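Local coordinates for protein aspartate aminotransferase (Rhodobacter sphaeroides, PDB 3NRA) that probably catalyses the reversible, pyridoxal-phosphate-dependent transfer of an amino group from L-aspartate to 2-oxoglutarate, giving oxaloacetate and L-glutamate, at residues Q72-Y77 against S283-G288; E76-L81 against R274-Q279; G82-L87 against L105-G110. All coordinates share one frame; numbering follows the deposited sequence. Where two conformers were deposited one is given.

Interaction 1: residues Q72-Y77 against S283-G288; sequences QAYTEY and SLRAAG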
# COMPACT_ATOMS: atom_id res chain seq x y z
N GLN B 72 -12.66 -13.84 -3.71
CA GLN B 72 -11.55 -13.11 -4.34
C GLN B 72 -11.29 -11.75 -3.66
O GLN B 72 -10.16 -11.33 -3.56
CB GLN B 72 -11.78 -12.90 -5.84
CG GLN B 72 -10.53 -12.42 -6.60
CD GLN B 72 -9.41 -13.44 -6.56
OE1 GLN B 72 -9.55 -14.54 -7.09
NE2 GLN B 72 -8.30 -13.09 -5.91
N ALA B 73 -12.37 -11.10 -3.22
CA ALA B 73 -12.30 -9.76 -2.65
C ALA B 73 -11.52 -9.76 -1.35
O ALA B 73 -10.81 -8.78 -1.07
CB ALA B 73 -13.71 -9.21 -2.40
N TYR B 74 -11.68 -10.84 -0.56
CA TYR B 74 -10.95 -11.01 0.70
C TYR B 74 -9.96 -12.20 0.62
O TYR B 74 -10.30 -13.29 0.13
CB TYR B 74 -11.93 -11.20 1.87
CG TYR B 74 -12.68 -9.93 2.22
CD1 TYR B 74 -13.85 -9.56 1.55
CD2 TYR B 74 -12.23 -9.10 3.23
CE1 TYR B 74 -14.54 -8.37 1.88
CE2 TYR B 74 -12.89 -7.95 3.57
CZ TYR B 74 -14.05 -7.59 2.91
OH TYR B 74 -14.68 -6.42 3.27
N THR B 75 -8.73 -11.95 1.04
CA THR B 75 -7.65 -12.97 1.03
C THR B 75 -6.90 -12.84 2.32
O THR B 75 -7.05 -11.82 3.04
CB THR B 75 -6.61 -12.73 -0.10
OG1 THR B 75 -5.76 -11.61 0.25
CG2 THR B 75 -7.29 -12.47 -1.47
N GLU B 76 -6.05 -13.83 2.62
CA GLU B 76 -5.09 -13.74 3.70
C GLU B 76 -4.24 -12.52 3.46
O GLU B 76 -4.05 -12.13 2.31
CB GLU B 76 -4.21 -15.01 3.73
CG GLU B 76 -4.93 -16.24 4.35
CD GLU B 76 -4.12 -17.53 4.32
OE1 GLU B 76 -2.86 -17.48 4.31
OE2 GLU B 76 -4.76 -18.64 4.35
N TYR B 77 -3.74 -11.90 4.52
CA TYR B 77 -2.91 -10.67 4.37
C TYR B 77 -1.69 -10.89 3.48
O TYR B 77 -1.35 -10.04 2.67
CB TYR B 77 -2.43 -10.13 5.74
CG TYR B 77 -3.52 -9.79 6.73
CD1 TYR B 77 -4.59 -8.99 6.38
CD2 TYR B 77 -3.46 -10.28 8.05
CE1 TYR B 77 -5.59 -8.68 7.30
CE2 TYR B 77 -4.47 -9.98 8.97
CZ TYR B 77 -5.52 -9.18 8.59
OH TYR B 77 -6.52 -8.89 9.50
N SER B 283 -1.62 -1.81 4.57
CA SER B 283 -2.77 -1.75 3.63
C SER B 283 -3.68 -3.00 3.60
O SER B 283 -4.50 -3.15 2.67
CB SER B 283 -2.26 -1.46 2.22
OG SER B 283 -1.41 -2.51 1.74
N LEU B 284 -3.57 -3.86 4.64
CA LEU B 284 -4.25 -5.20 4.72
C LEU B 284 -3.71 -6.22 3.72
O LEU B 284 -3.19 -7.25 4.12
CB LEU B 284 -5.78 -5.10 4.61
CG LEU B 284 -6.55 -4.23 5.60
CD1 LEU B 284 -8.03 -4.23 5.25
CD2 LEU B 284 -6.34 -4.71 7.05
N ARG B 285 -3.89 -5.98 2.43
CA ARG B 285 -3.53 -6.94 1.43
C ARG B 285 -3.30 -6.22 0.13
O ARG B 285 -3.70 -5.08 -0.03
CB ARG B 285 -4.64 -7.97 1.28
CG ARG B 285 -6.04 -7.38 0.91
CD ARG B 285 -7.10 -8.45 0.82
NE ARG B 285 -7.23 -9.07 2.11
CZ ARG B 285 -7.92 -8.58 3.15
NH1 ARG B 285 -8.71 -7.50 3.02
NH2 ARG B 285 -7.85 -9.20 4.31
N ALA B 286 -2.61 -6.89 -0.81
CA ALA B 286 -2.71 -6.52 -2.21
C ALA B 286 -4.18 -6.63 -2.61
O ALA B 286 -4.87 -7.57 -2.21
CB ALA B 286 -1.83 -7.47 -3.07
N ALA B 287 -4.66 -5.68 -3.42
CA ALA B 287 -6.09 -5.65 -3.79
C ALA B 287 -6.58 -7.05 -4.16
O ALA B 287 -5.99 -7.73 -5.03
CB ALA B 287 -6.34 -4.68 -4.95
N GLY B 288 -7.62 -7.51 -3.44
CA GLY B 288 -8.15 -8.84 -3.65
C GLY B 288 -8.41 -9.17 -5.11
O GLY B 288 -7.95 -10.19 -5.60
O HOH W 1 -10.11 -6.81 0.73
O HOH W 2 -1.75 -9.60 -0.20
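The guanidinium of Arg285 lies between Tyr74 CA over one face and Leu284 CB over the opposite one. At its edge, near the plane, comes Thr75 O, with Glu76 O farther out. The Tyr77 ring, turned only 20° from the guanidinium plane, approaches obliquely with CE1 at 3.8 Å from Arg285 NH2. One face of the Tyr74 ring carries a water toward its rim.

Thr75 O takes two donors from the same group: Arg285 NE at 2.9 Å, and NH2 in a weak, more bent bond. The third nitrogen, NH1, donates a hydrogen bond to that water, which in turn donates to Ala73 O. Arg285 can close on the loop in this way because CG sits between its backbone N and carbonyl carbon (chi1 58°) and the chain bends again at chi3.

All this happens in the large domain of a fold-type I aminotransferase, where the loop after helix 269-282 meets the end of helix 70-73. The dimer interface is close by: Tyr74 stacks on His46 of the second subunit and packs on its Ser258, a few residues past the position of the cofactor-bearing lysine, Lys253.

At the helical end, Gln72 NE2 donates to Gly288 O at 2.9 Å, while Gln72 OE1 is taken by Arg295. Gly288 fits tightly here, since a CB would run into Ala73 O and Gln72 O. Thr75 OG1 donates to Glu76 O at 2.7 Å and accepts from Gln291. At the far end Tyr77 meets the Leu284 carbonyl obliquely, its CD1 3.2 Å from Leu284 O, and its CE1 meets Leu284 CD2 at 4.0 Å. A second water links Tyr77 O to Ala286 N.

Interaction 2: residues E76-L81 against R274-Q279; sequences EYRGDL and RMEKLQ
Gln279 reaches off its helix to grip the carbonyl of Tyr77, with NE2 2.8 Å from Tyr77 O and the acceptor lying in the plane of the amide. CG points away from the backbone N, on the carbonyl side, and chi2 (145°) falls well short of full extension; this turns the amide toward the Tyr77 carbonyl. The same nitrogen also donates to Ile107 O, so one side-chain amide ties two backbone carbonyls together.

Glu276, one turn earlier, has the same first torsion but folds sharply at chi2 (-94°), which brings its carboxylate back between Tyr77 and Arg78. In this conformer OE1 forms a salt bridge with Arg78 NH2 at 3.2 Å. The guanidinium comes from above the carboxylate plane, 54° out of it, so the bond is far from the coplanar pairing of a textbook bridge. OE2 sits at the edge of the Tyr77 ring, 3.7 Å from CD2, with the two flat groups nearly coplanar. A second deposited conformer of Glu276 leaves both contacts in doubt.

Arg78 starts with CG tucked over its own backbone and bends again at chi3, which lays NE against Glu276 CG at 3.7 Å. Its stronger polar partner is the carbonyl of Arg102, held by NH1, so the bridge to Glu276 is at most an added tie.

The backbone that carries Tyr77 and Arg78 is a type I turn from Glu76 to Gly79, closed by Gly79 N to Glu76 O at 2.9 Å. Asp80 follows at the N-cap of helix 81-95, its OD1 accepting from Ile83 N. The turn thus lies between helix 269-282 and the start of helix 81-95, with Arg78 bonded through its backbone to Ile107 in strand 105-108, the edge, within this chain, of the large sheet.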
# COMPACT_ATOMS: atom_id res chain seq x y z
N GLU B 76 -6.05 -13.83 2.62
CA GLU B 76 -5.09 -13.74 3.70
C GLU B 76 -4.24 -12.52 3.46
O GLU B 76 -4.05 -12.13 2.31
CB GLU B 76 -4.21 -15.01 3.73
CG GLU B 76 -4.93 -16.24 4.35
CD GLU B 76 -4.12 -17.53 4.32
OE1 GLU B 76 -2.86 -17.48 4.31
OE2 GLU B 76 -4.76 -18.64 4.35
N TYR B 77 -3.74 -11.90 4.52
CA TYR B 77 -2.91 -10.67 4.37
C TYR B 77 -1.69 -10.89 3.48
O TYR B 77 -1.35 -10.04 2.67
CB TYR B 77 -2.43 -10.13 5.74
CG TYR B 77 -3.52 -9.79 6.73
CD1 TYR B 77 -4.59 -8.99 6.38
CD2 TYR B 77 -3.46 -10.28 8.05
CE1 TYR B 77 -5.59 -8.68 7.30
CE2 TYR B 77 -4.47 -9.98 8.97
CZ TYR B 77 -5.52 -9.18 8.59
OH TYR B 77 -6.52 -8.89 9.50
N ARG B 78 -1.06 -12.05 3.59
CA ARG B 78 0.10 -12.41 2.71
C ARG B 78 -0.26 -12.75 1.24
O ARG B 78 0.63 -12.92 0.41
CB ARG B 78 0.91 -13.54 3.32
CG ARG B 78 0.25 -14.89 3.32
CD ARG B 78 1.04 -15.89 4.16
NE ARG B 78 1.00 -15.60 5.59
CZ ARG B 78 1.41 -16.44 6.55
NH1 ARG B 78 1.92 -17.65 6.25
NH2 ARG B 78 1.29 -16.07 7.83
N GLY B 79 -1.56 -12.90 0.96
CA GLY B 79 -2.05 -13.06 -0.41
C GLY B 79 -2.84 -14.34 -0.54
O GLY B 79 -2.65 -15.26 0.23
N ASP B 80 -3.71 -14.37 -1.54
CA ASP B 80 -4.53 -15.55 -1.85
C ASP B 80 -3.67 -16.86 -1.89
O ASP B 80 -2.65 -16.93 -2.58
CB ASP B 80 -5.28 -15.33 -3.18
CG ASP B 80 -6.14 -16.55 -3.57
OD1 ASP B 80 -5.58 -17.58 -4.03
OD2 ASP B 80 -7.36 -16.47 -3.42
N LEU B 81 -4.09 -17.84 -1.11
CA LEU B 81 -3.35 -19.10 -0.98
C LEU B 81 -3.24 -19.86 -2.31
O LEU B 81 -2.18 -20.27 -2.70
CB LEU B 81 -4.02 -20.00 0.06
CG LEU B 81 -3.29 -21.31 0.45
CD1 LEU B 81 -1.90 -21.04 1.05
CD2 LEU B 81 -4.18 -22.13 1.43
N ARG B 274 7.72 -11.28 9.13
CA ARG B 274 7.69 -9.88 9.56
C ARG B 274 6.95 -8.97 8.56
O ARG B 274 6.10 -8.19 8.96
CB ARG B 274 9.09 -9.37 9.82
CG ARG B 274 9.76 -10.04 11.04
CD ARG B 274 10.87 -9.21 11.60
NE ARG B 274 12.07 -9.20 10.76
CZ ARG B 274 13.24 -9.79 11.05
NH1 ARG B 274 13.42 -10.53 12.15
NH2 ARG B 274 14.27 -9.65 10.22
N MSE B 275 7.26 -9.13 7.26
CA MSE B 275 6.64 -8.32 6.20
C MSE B 275 5.10 -8.53 6.16
O MSE B 275 4.35 -7.59 5.89
CB MSE B 275 7.24 -8.67 4.83
CG MSE B 275 8.74 -8.35 4.66
SE MSE B 275 9.48 -9.09 3.04
CE MSE B 275 8.38 -8.09 1.82
N GLU B 276 4.67 -9.77 6.44
CA GLU B 276 3.25 -10.14 6.52
C GLU B 276 2.55 -9.42 7.65
O GLU B 276 1.46 -8.90 7.50
CB GLU B 276 3.11 -11.65 6.75
CG GLU B 276 1.66 -12.18 6.73
CD GLU B 276 1.01 -12.26 8.10
OE1 GLU B 276 1.44 -13.09 8.92
OE2 GLU B 276 0.04 -11.53 8.34
N LYS B 277 3.20 -9.42 8.81
CA LYS B 277 2.63 -8.78 9.99
C LYS B 277 2.49 -7.28 9.75
O LYS B 277 1.44 -6.70 10.03
CB LYS B 277 3.49 -9.06 11.23
CG LYS B 277 3.33 -10.47 11.80
CD LYS B 277 4.62 -10.94 12.51
CE LYS B 277 4.37 -12.04 13.56
NZ LYS B 277 4.51 -11.49 14.98
N LEU B 278 3.51 -6.68 9.14
CA LEU B 278 3.45 -5.28 8.83
C LEU B 278 2.40 -4.95 7.74
O LEU B 278 1.69 -3.96 7.87
CB LEU B 278 4.82 -4.76 8.44
CG LEU B 278 4.92 -3.28 8.06
CD1 LEU B 278 4.28 -2.39 9.09
CD2 LEU B 278 6.38 -2.92 7.88
N GLN B 279 2.31 -5.78 6.70
CA GLN B 279 1.33 -5.52 5.61
C GLN B 279 -0.10 -5.36 6.14
O GLN B 279 -0.88 -4.55 5.63
CB GLN B 279 1.37 -6.63 4.54
CG GLN B 279 0.30 -6.45 3.45
CD GLN B 279 0.77 -6.91 2.07
OE1 GLN B 279 1.41 -6.16 1.34
NE2 GLN B 279 0.44 -8.16 1.71

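Interaction 3: residues G82-L87 against L105-G110; sequences GIRDLL and LIITPG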
# COMPACT_ATOMS: atom_id res chain seq x y z
N GLY B 82 -4.37 -20.03 -2.99
CA GLY B 82 -4.37 -20.70 -4.30
C GLY B 82 -3.39 -20.07 -5.31
O GLY B 82 -2.71 -20.78 -6.04
N ILE B 83 -3.29 -18.74 -5.29
CA ILE B 83 -2.43 -18.02 -6.23
C ILE B 83 -0.96 -18.16 -5.80
O ILE B 83 -0.07 -18.40 -6.62
CB ILE B 83 -2.88 -16.53 -6.38
CG1 ILE B 83 -4.29 -16.49 -7.00
CG2 ILE B 83 -1.92 -15.75 -7.29
CD1 ILE B 83 -4.94 -15.16 -6.95
N ARG B 84 -0.71 -18.10 -4.50
CA ARG B 84 0.64 -18.39 -4.02
C ARG B 84 1.13 -19.80 -4.40
O ARG B 84 2.25 -19.96 -4.88
CB ARG B 84 0.73 -18.17 -2.53
CG ARG B 84 0.91 -16.74 -2.18
CD ARG B 84 1.19 -16.58 -0.74
NE ARG B 84 -0.03 -16.74 0.05
CZ ARG B 84 -0.18 -17.51 1.15
NH1 ARG B 84 0.82 -18.25 1.65
NH2 ARG B 84 -1.35 -17.50 1.77
N ASP B 85 0.26 -20.80 -4.23
CA ASP B 85 0.56 -22.16 -4.65
C ASP B 85 0.81 -22.31 -6.17
O ASP B 85 1.63 -23.11 -6.57
CB ASP B 85 -0.56 -23.12 -4.21
CG ASP B 85 -0.59 -23.37 -2.70
OD1 ASP B 85 0.44 -23.10 -2.01
OD2 ASP B 85 -1.63 -23.85 -2.21
N LEU B 86 0.08 -21.56 -6.98
CA LEU B 86 0.33 -21.53 -8.44
C LEU B 86 1.68 -20.85 -8.73
O LEU B 86 2.42 -21.29 -9.59
CB LEU B 86 -0.76 -20.76 -9.19
CG LEU B 86 -1.90 -21.51 -9.88
CD1 LEU B 86 -2.85 -20.45 -10.48
CD2 LEU B 86 -1.41 -22.51 -10.99
N LEU B 87 1.97 -19.76 -8.03
CA LEU B 87 3.12 -18.92 -8.39
C LEU B 87 4.47 -19.51 -7.98
O LEU B 87 5.45 -19.38 -8.72
CB LEU B 87 2.98 -17.53 -7.81
CG LEU B 87 2.02 -16.53 -8.47
CD1 LEU B 87 2.19 -15.15 -7.74
CD2 LEU B 87 2.27 -16.38 -9.95
N LEU B 105 6.57 -16.63 0.75
CA LEU B 105 6.04 -15.93 -0.44
C LEU B 105 4.90 -15.00 -0.03
O LEU B 105 3.95 -15.44 0.55
CB LEU B 105 5.55 -16.90 -1.50
CG LEU B 105 4.94 -16.28 -2.77
CD1 LEU B 105 5.94 -15.29 -3.51
CD2 LEU B 105 4.50 -17.38 -3.71
N ILE B 106 5.06 -13.71 -0.31
CA ILE B 106 4.05 -12.71 0.00
C ILE B 106 3.70 -11.99 -1.28
O ILE B 106 4.59 -11.74 -2.11
CB ILE B 106 4.56 -11.70 1.08
CG1 ILE B 106 3.45 -10.75 1.50
CG2 ILE B 106 5.77 -10.91 0.58
CD1 ILE B 106 3.80 -9.85 2.77
N ILE B 107 2.39 -11.71 -1.46
CA ILE B 107 1.90 -10.85 -2.52
C ILE B 107 1.60 -9.45 -1.98
O ILE B 107 0.90 -9.31 -0.97
CB ILE B 107 0.62 -11.38 -3.13
CG1 ILE B 107 0.81 -12.84 -3.62
CG2 ILE B 107 0.19 -10.45 -4.31
CD1 ILE B 107 -0.48 -13.49 -4.23
N THR B 108 2.08 -8.43 -2.69
CA THR B 108 2.20 -7.06 -2.16
C THR B 108 1.62 -6.03 -3.16
O THR B 108 1.45 -6.33 -4.37
CB THR B 108 3.68 -6.67 -1.95
OG1 THR B 108 4.38 -6.83 -3.18
CG2 THR B 108 4.35 -7.53 -0.86
N PRO B 109 1.32 -4.79 -2.66
CA PRO B 109 0.89 -3.70 -3.55
C PRO B 109 2.06 -3.16 -4.39
O PRO B 109 2.75 -2.19 -3.99
CB PRO B 109 0.33 -2.65 -2.60
CG PRO B 109 0.94 -2.98 -1.24
CD PRO B 109 1.19 -4.43 -1.22
N GLY B 110 2.29 -3.79 -5.54
CA GLY B 110 3.42 -3.48 -6.39
C GLY B 110 4.68 -4.08 -5.80
O GLY B 110 4.69 -4.58 -4.65
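Apolar packing joins Arg84, Ile83 and Leu87 of helix 81-95 to Leu105 and Ile107 on strand 105-108. The axes of segments 82-87 and 105-108 are 9.4 Å apart at closest, their directions 117° apart. Arg84 and Leu105 run alongside but oppositely directed: Arg84 CG touches Leu105 CD2 at 4.0 Å and also Ile107 CD1. Ile83 CG2 meets that same CD1 methyl at 4.1 Å, the two side chains set roughly perpendicular. Leu105 CD2 also reaches the helix backbone, 3.6 Å from Arg84 O, and Leu87 CB adds a looser contact to it at 4.4 Å.

No hydrogen bond crosses the pair; the methylene CD of Arg84 lies 3.3 Å from Leu105 O. The charged end of Arg84 finds its partners outside the two segments: NH1 donates to Ala101 O, and NH2 serves Gly79 O and the carboxylate of Glu76. A leucine at this position would probably keep part of the apolar packing but leave Glu76 without its salt-bridge mate and the carbonyls of Ala101 and Gly79 without this donor.

Within the strand segment, Thr108 OG1 donates to Gly110 O across an inverse gamma turn centred on Pro109.

The arginine therefore plays two parts: its methylenes pack between helix and strand, and its guanidinium carries charge to the turn before the helix.

Overall arrangement
All three contacts cluster on one side of the chain's centre. The centres of interactions 1 and 2 are about 9 Å apart, as are those of interactions 2 and 3; interactions 1 and 3 lie about 11 Å apart. Along the chain, 72-77 and 76-81 overlap at Glu76 and Tyr77, and 82-87 follows directly in helix 81-95. Their partners come in a different order: strand 105-108 first, then helix 269-282 and the loop behind it. Interaction 3 therefore closes locally, whereas interactions 1 and 2 bring back chain some 200 residues later. Glu76 to Arg84 ties the turn to the helix; Arg78 O to Ile107 N, a probable hydrogen bond, reaches the large sheet. Interactions 1 and 2 also touch the second subunit.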